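Local coordinates for protein succinate-semialdehyde dehydrogenase (Synechococcus sp., PDB 4ITA) that probably catalyses the oxidation of succinic semialdehyde to succinate, with NADP+ as the hydride acceptor, at residues 83-88 with 132-137; 326-331 with 348-353. One frame throughout, in Å; residues are numbered along the deposited sequence.

Interaction 1: residues 83-88 with 132-137; sequences IAEAEK and WNFPFW. With NDP (NADPH dihydro-nicotinamide-adenine-dinucleotide phosphate), chain C; EDO (1,2-ethanediol), chain R.
Fully extended from a first torsion of -179°, with CG anti to the backbone N, Glu-85 stretches out of helix 79-103 to the backbone of Phe-136 and Trp-137. Lys-88, one turn on, is equally extended from a chi1 of -162° and runs over the indole of Trp-137. The two residues join this helix to the loop that leads from strand 115-129 into helix 137-149, part of the Rossmann-type cofactor domain of aldehyde dehydrogenases. Glutamate suits its place because a single carboxylate oxygen can serve two neighbouring amides: OE2 accepts from Trp-137 N at 2.8 Å, with a nearly straight N-H...O angle of 168°, and also from Phe-136 N, along a more bent path. OE2 is modelled rather close to the Phe-134 backbone, so its exact place is a little doubtful. The other oxygen, OE1, forms a salt bridge with Lys-77, which should help to keep this largely buried group ionised. Nearer the backbone, Glu-85 CG packs against Trp-137 CB at 3.5 Å.

Lysine offers both a greasy stem and a charged end. Its CD lies over the middle of one face of the indole, and Lys-88 CE makes a CH-pi contact 3.8 Å from the centroid of the Trp-137 six-membered ring. NZ adds an off-centre cation-pi interaction with the same ring while donating a hydrogen bond to Ser-421 O. At the start of the loop, Trp-132 and Asn-133 line the NADPH pocket; Trp-132 NE1 approaches cofactor atom O2N to 3.0 Å, so the loop held by Glu-85 also borders the cofactor. At the edge of the other tryptophan, Trp-137 NE1 donates to O2 of a bound ethanediol over 3.2 Å.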
ATOM      1  N   ILE A  83      -1.321 -20.775 -25.065  1.00  8.33           N
ATOM      2  CA  ILE A  83      -0.017 -20.565 -25.673  1.00  7.44           C
ATOM      3  C   ILE A  83       0.347 -19.090 -25.550  1.00  8.53           C
ATOM      4  O   ILE A  83       1.450 -18.751 -25.124  1.00  8.38           O
ATOM      5  CB  ILE A  83       0.003 -21.032 -27.153  1.00  8.37           C
ATOM      6  CG1 ILE A  83       0.025 -22.561 -27.219  1.00  9.67           C
ATOM      7  CG2 ILE A  83       1.208 -20.455 -27.889  1.00 10.58           C
ATOM      8  CD1 ILE A  83      -0.223 -23.122 -28.609  1.00 12.64           C
ATOM      9  N   ALA A  84      -0.591 -18.205 -25.884  1.00  8.30           N
ATOM     10  CA  ALA A  84      -0.347 -16.776 -25.737  1.00  7.80           C
ATOM     11  C   ALA A  84      -0.045 -16.414 -24.284  1.00  8.40           C
ATOM     12  O   ALA A  84       0.806 -15.560 -24.012  1.00  8.19           O
ATOM     13  CB  ALA A  84      -1.531 -15.956 -26.273  1.00  7.99           C
ATOM     14  N   GLU A  85      -0.726 -17.066 -23.343  1.00  7.39           N
ATOM     15  CA  GLU A  85      -0.489 -16.786 -21.930  1.00  7.04           C
ATOM     16  C   GLU A  85       0.933 -17.184 -21.507  1.00  6.52           C
ATOM     17  O   GLU A  85       1.594 -16.461 -20.750  1.00  7.58           O
ATOM     18  CB  GLU A  85      -1.538 -17.460 -21.041  1.00  7.56           C
ATOM     19  CG  GLU A  85      -1.289 -17.149 -19.581  1.00  7.58           C
ATOM     20  CD  GLU A  85      -2.341 -17.674 -18.633  1.00  7.74           C
ATOM     21  OE1 GLU A  85      -3.450 -18.067 -19.064  1.00  8.82           O
ATOM     22  OE2 GLU A  85      -2.049 -17.676 -17.423  1.00  7.02           O
ATOM     23  N   ALA A  86       1.403 -18.328 -21.989  1.00  6.68           N
ATOM     24  CA  ALA A  86       2.771 -18.755 -21.704  1.00  7.50           C
ATOM     25  C   ALA A  86       3.774 -17.769 -22.308  1.00  7.96           C
ATOM     26  O   ALA A  86       4.791 -17.430 -21.693  1.00  7.66           O
ATOM     27  CB  ALA A  86       3.018 -20.160 -22.234  1.00  9.08           C
ATOM     28  N   GLU A  87       3.483 -17.286 -23.510  1.00  7.35           N
ATOM     29  CA  GLU A  87       4.342 -16.303 -24.153  1.00  7.20           C
ATOM     30  C   GLU A  87       4.393 -14.993 -23.372  1.00  8.08           C
ATOM     31  O   GLU A  87       5.460 -14.391 -23.212  1.00  8.37           O
ATOM     32  CB  GLU A  87       3.862 -16.048 -25.586  1.00  9.93           C
ATOM     33  CG  GLU A  87       4.084 -17.222 -26.529  1.00 11.40           C
ATOM     34  CD  GLU A  87       3.422 -17.031 -27.884  1.00 16.47           C
ATOM     35  OE1 GLU A  87       3.743 -17.807 -28.809  1.00 23.85           O
ATOM     36  OE2 GLU A  87       2.580 -16.119 -28.019  1.00 21.39           O
ATOM     37  N   LYS A  88       3.243 -14.551 -22.872  1.00  6.66           N
ATOM     38  CA  LYS A  88       3.202 -13.308 -22.114  1.00  8.40           C
ATOM     39  C   LYS A  88       3.923 -13.463 -20.771  1.00  7.09           C
ATOM     40  O   LYS A  88       4.544 -12.514 -20.278  1.00  8.05           O
ATOM     41  CB  LYS A  88       1.756 -12.869 -21.916  1.00  9.92           C
ATOM     42  CG  LYS A  88       1.583 -11.415 -21.534  1.00 14.53           C
ATOM     43  CD  LYS A  88       0.112 -11.072 -21.458  1.00 18.71           C
ATOM     44  CE  LYS A  88      -0.098  -9.620 -21.098  1.00 22.14           C
ATOM     45  NZ  LYS A  88      -1.526  -9.249 -21.275  1.00 25.59           N
ATOM     46  N   TRP A 132      -7.504 -19.046 -10.780  1.00  7.02           N
ATOM     47  CA  TRP A 132      -7.351 -20.005 -11.862  1.00  7.62           C
ATOM     48  C   TRP A 132      -7.451 -19.395 -13.261  1.00  6.47           C
ATOM     49  O   TRP A 132      -7.138 -20.073 -14.227  1.00  7.55           O
ATOM     50  CB  TRP A 132      -8.346 -21.172 -11.721  1.00  7.56           C
ATOM     51  CG  TRP A 132      -9.768 -20.734 -11.494  1.00  7.42           C
ATOM     52  CD1 TRP A 132     -10.454 -20.784 -10.315  1.00 11.21           C
ATOM     53  CD2 TRP A 132     -10.675 -20.172 -12.461  1.00  7.98           C
ATOM     54  NE1 TRP A 132     -11.723 -20.298 -10.484  1.00 13.93           N
ATOM     55  CE2 TRP A 132     -11.883 -19.909 -11.786  1.00 10.63           C
ATOM     56  CE3 TRP A 132     -10.586 -19.879 -13.824  1.00  7.55           C
ATOM     57  CZ2 TRP A 132     -12.994 -19.354 -12.431  1.00 12.10           C
ATOM     58  CZ3 TRP A 132     -11.692 -19.312 -14.461  1.00  7.93           C
ATOM     59  CH2 TRP A 132     -12.876 -19.060 -13.762  1.00  9.98           C
ATOM     60  N   ASN A 133      -7.892 -18.144 -13.398  1.00  6.94           N
ATOM     61  CA  ASN A 133      -8.240 -17.673 -14.746  1.00  7.53           C
ATOM     62  C   ASN A 133      -7.065 -17.417 -15.684  1.00  7.43           C
ATOM     63  O   ASN A 133      -7.179 -17.631 -16.890  1.00  8.22           O
ATOM     64  CB  ASN A 133      -9.251 -16.515 -14.729  1.00  8.79           C
ATOM     65  CG  ASN A 133      -8.667 -15.220 -14.231  1.00 10.00           C
ATOM     66  OD1 ASN A 133      -7.753 -15.197 -13.403  1.00 10.36           O
ATOM     67  ND2 ASN A 133      -9.201 -14.112 -14.736  1.00  9.05           N
ATOM     68  N   PHE A 134      -5.938 -16.977 -15.132  1.00  7.12           N
ATOM     69  CA  PHE A 134      -4.701 -16.864 -15.903  1.00  7.54           C
ATOM     70  C   PHE A 134      -3.636 -17.512 -15.043  1.00  7.58           C
ATOM     71  O   PHE A 134      -2.849 -16.828 -14.386  1.00  8.06           O
ATOM     72  CB  PHE A 134      -4.356 -15.404 -16.220  1.00  8.54           C
ATOM     73  CG  PHE A 134      -5.324 -14.746 -17.167  1.00  9.20           C
ATOM     74  CD1 PHE A 134      -6.372 -13.976 -16.687  1.00 11.32           C
ATOM     75  CD2 PHE A 134      -5.184 -14.900 -18.536  1.00 10.35           C
ATOM     76  CE1 PHE A 134      -7.270 -13.366 -17.563  1.00 11.31           C
ATOM     77  CE2 PHE A 134      -6.079 -14.292 -19.420  1.00 11.48           C
ATOM     78  CZ  PHE A 134      -7.121 -13.529 -18.927  1.00 11.29           C
ATOM     79  N   PRO A 135      -3.628 -18.849 -15.023  1.00  6.95           N
ATOM     80  CA  PRO A 135      -2.888 -19.583 -13.992  1.00  7.15           C
ATOM     81  C   PRO A 135      -1.370 -19.506 -14.123  1.00  7.25           C
ATOM     82  O   PRO A 135      -0.680 -19.804 -13.147  1.00  8.11           O
ATOM     83  CB  PRO A 135      -3.392 -21.021 -14.158  1.00  8.99           C
ATOM     84  CG  PRO A 135      -3.774 -21.112 -15.609  1.00  8.14           C
ATOM     85  CD  PRO A 135      -4.312 -19.749 -15.972  1.00  7.05           C
ATOM     86  N   PHE A 136      -0.856 -19.124 -15.294  1.00  6.13           N
ATOM     87  CA  PHE A 136       0.576 -18.858 -15.457  1.00  6.45           C
ATOM     88  C   PHE A 136       0.866 -17.362 -15.390  1.00  7.51           C
ATOM     89  O   PHE A 136       1.703 -16.919 -14.600  1.00  6.82           O
ATOM     90  CB  PHE A 136       1.093 -19.417 -16.793  1.00  6.76           C
ATOM     91  CG  PHE A 136       1.568 -20.848 -16.724  1.00  6.66           C
ATOM     92  CD1 PHE A 136       0.713 -21.861 -16.309  1.00  7.69           C
ATOM     93  CD2 PHE A 136       2.860 -21.183 -17.108  1.00  7.74           C
ATOM     94  CE1 PHE A 136       1.146 -23.182 -16.262  1.00  8.08           C
ATOM     95  CE2 PHE A 136       3.299 -22.499 -17.066  1.00  8.25           C
ATOM     96  CZ  PHE A 136       2.442 -23.497 -16.637  1.00  8.61           C
ATOM     97  N   TRP A 137       0.175 -16.584 -16.217  1.00  7.09           N
ATOM     98  CA  TRP A 137       0.457 -15.159 -16.343  1.00  7.21           C
ATOM     99  C   TRP A 137       0.369 -14.402 -15.024  1.00  6.89           C
ATOM    100  O   TRP A 137       1.252 -13.620 -14.710  1.00  8.37           O
ATOM    101  CB  TRP A 137      -0.449 -14.520 -17.413  1.00  7.97           C
ATOM    102  CG  TRP A 137      -0.610 -13.031 -17.295  1.00  8.51           C
ATOM    103  CD1 TRP A 137      -1.746 -12.358 -16.945  1.00 11.67           C
ATOM    104  CD2 TRP A 137       0.391 -12.038 -17.527  1.00  8.11           C
ATOM    105  NE1 TRP A 137      -1.509 -11.006 -16.942  1.00 13.39           N
ATOM    106  CE2 TRP A 137      -0.203 -10.781 -17.297  1.00 10.76           C
ATOM    107  CE3 TRP A 137       1.735 -12.086 -17.912  1.00  8.54           C
ATOM    108  CZ2 TRP A 137       0.500  -9.583 -17.436  1.00 13.16           C
ATOM    109  CZ3 TRP A 137       2.435 -10.894 -18.048  1.00 10.78           C
ATOM    110  CH2 TRP A 137       1.817  -9.664 -17.804  1.00 10.75           C
TER
HETATM  111  PA  NDP C 501     -11.597 -16.505  -5.684  1.00 11.54           P
HETATM  112  O1A NDP C 501     -11.426 -15.218  -4.931  1.00 12.90           O
HETATM  113  O2A NDP C 501     -12.684 -17.465  -5.288  1.00 17.30           O
HETATM  114  O5B NDP C 501     -10.215 -17.309  -5.626  1.00 10.91           O
HETATM  115  C5B NDP C 501      -8.958 -16.687  -5.918  1.00  9.11           C
HETATM  116  C4B NDP C 501      -7.863 -17.224  -5.000  1.00  9.89           C
HETATM  117  O4B NDP C 501      -8.160 -16.842  -3.654  1.00  8.49           O
HETATM  118  C3B NDP C 501      -7.780 -18.746  -4.976  1.00  8.70           C
HETATM  119  O3B NDP C 501      -6.420 -19.128  -4.728  1.00  8.56           O
HETATM  120  C2B NDP C 501      -8.630 -19.109  -3.774  1.00  9.36           C
HETATM  121  O2B NDP C 501      -8.298 -20.366  -3.199  1.00  9.57           O
HETATM  122  C1B NDP C 501      -8.219 -18.011  -2.833  1.00  8.49           C
HETATM  123  N9A NDP C 501      -9.183 -17.706  -1.765  1.00  9.76           N
HETATM  124  C8A NDP C 501     -10.530 -17.692  -1.828  1.00 11.47           C
HETATM  125  N7A NDP C 501     -11.049 -17.321  -0.634  1.00 13.11           N
HETATM  126  C5A NDP C 501     -10.021 -17.072   0.193  1.00 10.37           C
HETATM  127  C6A NDP C 501      -9.845 -16.644   1.590  1.00 12.47           C
HETATM  128  N6A NDP C 501     -10.923 -16.391   2.358  1.00 15.31           N
HETATM  129  N1A NDP C 501      -8.585 -16.518   2.049  1.00 13.85           N
HETATM  130  C2A NDP C 501      -7.507 -16.762   1.291  1.00 14.43           C
HETATM  131  N3A NDP C 501      -7.588 -17.161   0.013  1.00 13.42           N
HETATM  132  C4A NDP C 501      -8.797 -17.324  -0.562  1.00 10.27           C
HETATM  133  O3  NDP C 501     -11.715 -16.025  -7.233  1.00 16.81           O
HETATM  134  PN  NDP C 501     -12.526 -16.593  -8.521  1.00 16.05           P
HETATM  135  O1N NDP C 501     -13.921 -17.043  -8.150  1.00 19.23           O
HETATM  136  O2N NDP C 501     -11.596 -17.515  -9.260  1.00 19.31           O
HETATM  137  O5D NDP C 501     -12.678 -15.245  -9.389  1.00 16.39           O
HETATM  138  C5D NDP C 501     -11.533 -14.605  -9.934  1.00 14.54           C
HETATM  139  C4D NDP C 501     -11.572 -13.123  -9.608  1.00 12.99           C
HETATM  140  O4D NDP C 501     -10.267 -12.552  -9.787  1.00 13.19           O
HETATM  141  C3D NDP C 501     -12.498 -12.339 -10.517  1.00 12.30           C
HETATM  142  O3D NDP C 501     -13.246 -11.385  -9.755  1.00 12.33           O
HETATM  143  C2D NDP C 501     -11.512 -11.689 -11.467  1.00 11.87           C
HETATM  144  O2D NDP C 501     -12.088 -10.534 -12.077  1.00 12.79           O
HETATM  145  C1D NDP C 501     -10.370 -11.338 -10.534  1.00 10.56           C
HETATM  146  N1N NDP C 501      -9.151 -11.071 -11.309  1.00 12.20           N
HETATM  147  C2N NDP C 501      -8.403  -9.986 -11.044  1.00 12.43           C
HETATM  148  C3N NDP C 501      -7.553  -9.472 -12.022  1.00 13.68           C
HETATM  149  C7N NDP C 501      -6.680  -8.282 -11.754  1.00 12.43           C
HETATM  150  O7N NDP C 501      -5.503  -8.332 -12.106  1.00 12.47           O
HETATM  151  N7N NDP C 501      -7.190  -7.209 -11.155  1.00 12.10           N
HETATM  152  C4N NDP C 501      -7.489 -10.090 -13.398  1.00 14.91           C
HETATM  153  C5N NDP C 501      -7.948 -11.472 -13.337  1.00 15.91           C
HETATM  154  C6N NDP C 501      -8.762 -11.906 -12.295  1.00 14.56           C
HETATM  155  P2B NDP C 501      -9.184 -21.678  -3.471  1.00  8.47           P
HETATM  156  O1X NDP C 501      -8.466 -22.714  -2.656  1.00  9.39           O
HETATM  157  O2X NDP C 501     -10.573 -21.379  -2.955  1.00 10.84           O
HETATM  158  O3X NDP C 501      -9.150 -21.972  -4.940  1.00  9.39           O
HETATM  159  C1  EDO R 516      -5.375 -10.349 -18.086  1.00 20.63           C
HETATM  160  O1  EDO R 516      -4.410  -9.560 -18.786  1.00 22.27           O
HETATM  161  C2  EDO R 516      -5.579  -9.765 -16.695  1.00 19.03           C
HETATM  162  O2  EDO R 516      -4.361  -9.865 -15.941  1.00 18.64           O

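Interaction 2: residues 326-331 with 348-353; sequences GAKILL and LTEIPP
Lys-328 and Thr-349 form an antiparallel hydrogen-bonded pair, joined by Lys-328 N to Thr-349 O (2.9 Å) and Thr-349 N to Lys-328 O (3.0 Å). The next pair, Ile-329 with Leu-348, is non-hydrogen-bonded; here the CA of Leu-348 gives a CA-H...O contact to Lys-328 O. Strand 328-331 is thereby laid against 346-349 at the margin of the seven-stranded mixed sheet that belongs to the catalytic domain of the aldehyde dehydrogenase fold.

The close-packed part is apolar. Ile-329 and Leu-348 run alongside one another on the same face of the sheet, with Ile-329 CG1 4.0 Å from Leu-348 CD2; Val-323 of helix 309-325 meets the isoleucine. Ala-327, small enough to fit between that helix and the chain just past strand 346-349, brings its CB to within 3.9 Å of Ile-351 CG1. Gly-326 ends the helix in a Schellman motif with a positive phi of 131°, and lacking a side chain it lets the Pro-352 ring come close, Pro-352 CG lying 3.9 Å from Gly-326 CA and Pro-352 CD 3.6 Å from Ala-327 N. An alanine at Pro-352 would lose CG and CD, which would probably leave a gap beside Gly-326 and free the chain there to turn.

The other side is looser and wet. A water donates to both Gly-326 O and Glu-350 O, bridging carbonyls that do not meet directly. Lys-328, its chain bent at chi2 (-53°) and again at chi4, sets CG against the carboxylate of Glu-350 and Lys-328 NZ 3.0 Å from Glu-350 OE1, on the syn side but 33° out of the carboxylate plane. Since both residues are exposed, this salt bridge probably adds less to the pairing than the backbone bonds and apolar contacts do.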
ATOM      1  N   GLY A 326     -37.133  -8.950 -15.836  1.00 16.10           N
ATOM      2  CA  GLY A 326     -37.586  -8.254 -17.026  1.00 17.85           C
ATOM      3  C   GLY A 326     -36.548  -8.056 -18.117  1.00 16.99           C
ATOM      4  O   GLY A 326     -36.874  -7.575 -19.195  1.00 16.16           O
ATOM      5  N   ALA A 327     -35.293  -8.413 -17.849  1.00 14.35           N
ATOM      6  CA  ALA A 327     -34.250  -8.298 -18.865  1.00 12.89           C
ATOM      7  C   ALA A 327     -34.571  -9.197 -20.047  1.00 11.67           C
ATOM      8  O   ALA A 327     -35.196 -10.247 -19.887  1.00 14.91           O
ATOM      9  CB  ALA A 327     -32.894  -8.656 -18.290  1.00 12.76           C
ATOM     10  N   LYS A 328     -34.136  -8.785 -21.233  1.00 12.63           N
ATOM     11  CA  LYS A 328     -34.376  -9.559 -22.445  1.00 11.94           C
ATOM     12  C   LYS A 328     -33.110 -10.272 -22.897  1.00 11.71           C
ATOM     13  O   LYS A 328     -32.016  -9.718 -22.810  1.00 12.87           O
ATOM     14  CB  LYS A 328     -34.885  -8.646 -23.558  1.00 13.77           C
ATOM     15  CG  LYS A 328     -36.170  -7.923 -23.191  1.00 19.54           C
ATOM     16  CD  LYS A 328     -37.244  -8.899 -22.724  1.00 24.30           C
ATOM     17  CE  LYS A 328     -38.474  -8.149 -22.255  1.00 27.29           C
ATOM     18  NZ  LYS A 328     -38.757  -6.999 -23.160  1.00 36.12           N
ATOM     19  N   ILE A 329     -33.270 -11.503 -23.366  1.00 12.22           N
ATOM     20  CA  ILE A 329     -32.173 -12.277 -23.927  1.00 11.16           C
ATOM     21  C   ILE A 329     -32.171 -12.100 -25.438  1.00 12.62           C
ATOM     22  O   ILE A 329     -33.122 -12.487 -26.124  1.00 14.76           O
ATOM     23  CB  ILE A 329     -32.322 -13.780 -23.631  1.00 12.51           C
ATOM     24  CG1 ILE A 329     -32.346 -14.047 -22.127  1.00 14.83           C
ATOM     25  CG2 ILE A 329     -31.193 -14.568 -24.298  1.00 13.52           C
ATOM     26  CD1 ILE A 329     -32.645 -15.498 -21.764  1.00 18.14           C
ATOM     27  N   LEU A 330     -31.105 -11.516 -25.964  1.00 10.65           N
ATOM     28  CA  LEU A 330     -30.965 -11.362 -27.404  1.00 12.22           C
ATOM     29  C   LEU A 330     -30.320 -12.614 -27.995  1.00 12.36           C
ATOM     30  O   LEU A 330     -30.573 -12.978 -29.147  1.00 13.39           O
ATOM     31  CB  LEU A 330     -30.129 -10.114 -27.708  1.00 12.08           C
ATOM     32  CG  LEU A 330     -29.986  -9.644 -29.155  1.00 14.90           C
ATOM     33  CD1 LEU A 330     -31.342  -9.283 -29.750  1.00 15.25           C
ATOM     34  CD2 LEU A 330     -29.045  -8.457 -29.225  1.00 14.86           C
ATOM     35  N   LEU A 331     -29.506 -13.285 -27.184  1.00 11.04           N
ATOM     36  CA  LEU A 331     -28.749 -14.448 -27.610  1.00 12.33           C
ATOM     37  C   LEU A 331     -28.326 -15.256 -26.387  1.00 11.02           C
ATOM     38  O   LEU A 331     -27.946 -14.672 -25.376  1.00 10.15           O
ATOM     39  CB  LEU A 331     -27.498 -13.992 -28.363  1.00 11.13           C
ATOM     40  CG  LEU A 331     -26.649 -15.123 -28.941  1.00 10.32           C
ATOM     41  CD1 LEU A 331     -27.300 -15.680 -30.204  1.00 12.40           C
ATOM     42  CD2 LEU A 331     -25.253 -14.655 -29.241  1.00 12.17           C
ATOM     43  N   LEU A 348     -27.612  -9.610 -23.014  1.00  8.25           N
ATOM     44  CA  LEU A 348     -28.791  -9.144 -22.285  1.00  8.29           C
ATOM     45  C   LEU A 348     -29.020  -7.666 -22.557  1.00  9.30           C
ATOM     46  O   LEU A 348     -28.081  -6.858 -22.543  1.00 10.29           O
ATOM     47  CB  LEU A 348     -28.619  -9.354 -20.777  1.00 11.26           C
ATOM     48  CG  LEU A 348     -28.316 -10.769 -20.275  1.00 10.24           C
ATOM     49  CD1 LEU A 348     -28.093 -10.767 -18.769  1.00 15.03           C
ATOM     50  CD2 LEU A 348     -29.416 -11.745 -20.664  1.00 17.50           C
ATOM     51  N   THR A 349     -30.279  -7.319 -22.804  1.00  8.76           N
ATOM     52  CA  THR A 349     -30.674  -5.943 -23.065  1.00  9.85           C
ATOM     53  C   THR A 349     -31.860  -5.579 -22.182  1.00 11.55           C
ATOM     54  O   THR A 349     -32.465  -6.450 -21.544  1.00 11.99           O
ATOM     55  CB  THR A 349     -31.096  -5.761 -24.531  1.00 12.24           C
ATOM     56  OG1 THR A 349     -32.280  -6.529 -24.782  1.00 15.89           O
ATOM     57  CG2 THR A 349     -29.987  -6.218 -25.483  1.00 12.65           C
ATOM     58  N   GLU A 350     -32.181  -4.290 -22.146  1.00 12.01           N
ATOM     59  CA  GLU A 350     -33.368  -3.796 -21.442  1.00 12.81           C
ATOM     60  C   GLU A 350     -33.408  -4.267 -19.993  1.00 15.90           C
ATOM     61  O   GLU A 350     -34.454  -4.662 -19.478  1.00 16.24           O
ATOM     62  CB  GLU A 350     -34.651  -4.231 -22.162  1.00 19.36           C
ATOM     63  CG  GLU A 350     -34.730  -3.812 -23.614  1.00 20.55           C
ATOM     64  CD  GLU A 350     -35.970  -4.355 -24.304  1.00 30.01           C
ATOM     65  OE1 GLU A 350     -36.965  -4.636 -23.603  1.00 33.98           O
ATOM     66  OE2 GLU A 350     -35.941  -4.507 -25.543  1.00 30.95           O
ATOM     67  N   ILE A 351     -32.257  -4.232 -19.335  1.00 13.55           N
ATOM     68  CA  ILE A 351     -32.183  -4.659 -17.949  1.00 15.92           C
ATOM     69  C   ILE A 351     -32.852  -3.612 -17.065  1.00 14.94           C
ATOM     70  O   ILE A 351     -32.504  -2.437 -17.130  1.00 15.74           O
ATOM     71  CB  ILE A 351     -30.722  -4.887 -17.516  1.00 15.15           C
ATOM     72  CG1 ILE A 351     -30.060  -5.915 -18.444  1.00 14.81           C
ATOM     73  CG2 ILE A 351     -30.661  -5.336 -16.059  1.00 17.38           C
ATOM     74  CD1 ILE A 351     -28.551  -5.886 -18.413  1.00 17.02           C
ATOM     75  N   PRO A 352     -33.832  -4.037 -16.252  1.00 15.81           N
ATOM     76  CA  PRO A 352     -34.573  -3.100 -15.398  1.00 19.40           C
ATOM     77  C   PRO A 352     -33.683  -2.355 -14.412  1.00 18.25           C
ATOM     78  O   PRO A 352     -32.745  -2.938 -13.868  1.00 18.85           O
ATOM     79  CB  PRO A 352     -35.533  -4.014 -14.629  1.00 21.02           C
ATOM     80  CG  PRO A 352     -35.693  -5.214 -15.497  1.00 26.05           C
ATOM     81  CD  PRO A 352     -34.356  -5.411 -16.149  1.00 18.24           C
ATOM     82  N   PRO A 353     -33.982  -1.067 -14.181  1.00 21.33           N
ATOM     83  CA  PRO A 353     -33.309  -0.258 -13.162  1.00 22.61           C
ATOM     84  C   PRO A 353     -33.375  -0.975 -11.821  1.00 21.93           C
ATOM     85  O   PRO A 353     -34.430  -1.500 -11.471  1.00 25.37           O
ATOM     86  CB  PRO A 353     -34.167   1.010 -13.108  1.00 25.97           C
ATOM     87  CG  PRO A 353     -34.792   1.101 -14.451  1.00 30.27           C
ATOM     88  CD  PRO A 353     -35.023  -0.308 -14.898  1.00 24.84           C
TER
HETATM   89  O   HOH W   1     -37.234  -4.364 -19.306  1.00 29.81           O

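Overall arrangement
The two contacts come in series along the chain: both segments of interaction 1 precede those of interaction 2, and both contacts belong to the aldehyde dehydrogenase fold. Their centres are 33 Å apart and their nearest atoms about 18 Å, so they do not touch. Nor do they share a helix or a sheet. Residues 83-88 and 132-137 join helix 79-103 to the loop following strand 115-129 of one mixed sheet, deep in the chain and beside the cofactor. Residues 326-331 and 348-353 edge the seven-stranded sheet at the surface. One contact thus probably helps to place the loop that lines the NADPH pocket, whereas the other finishes the border of a separate sheet far from it.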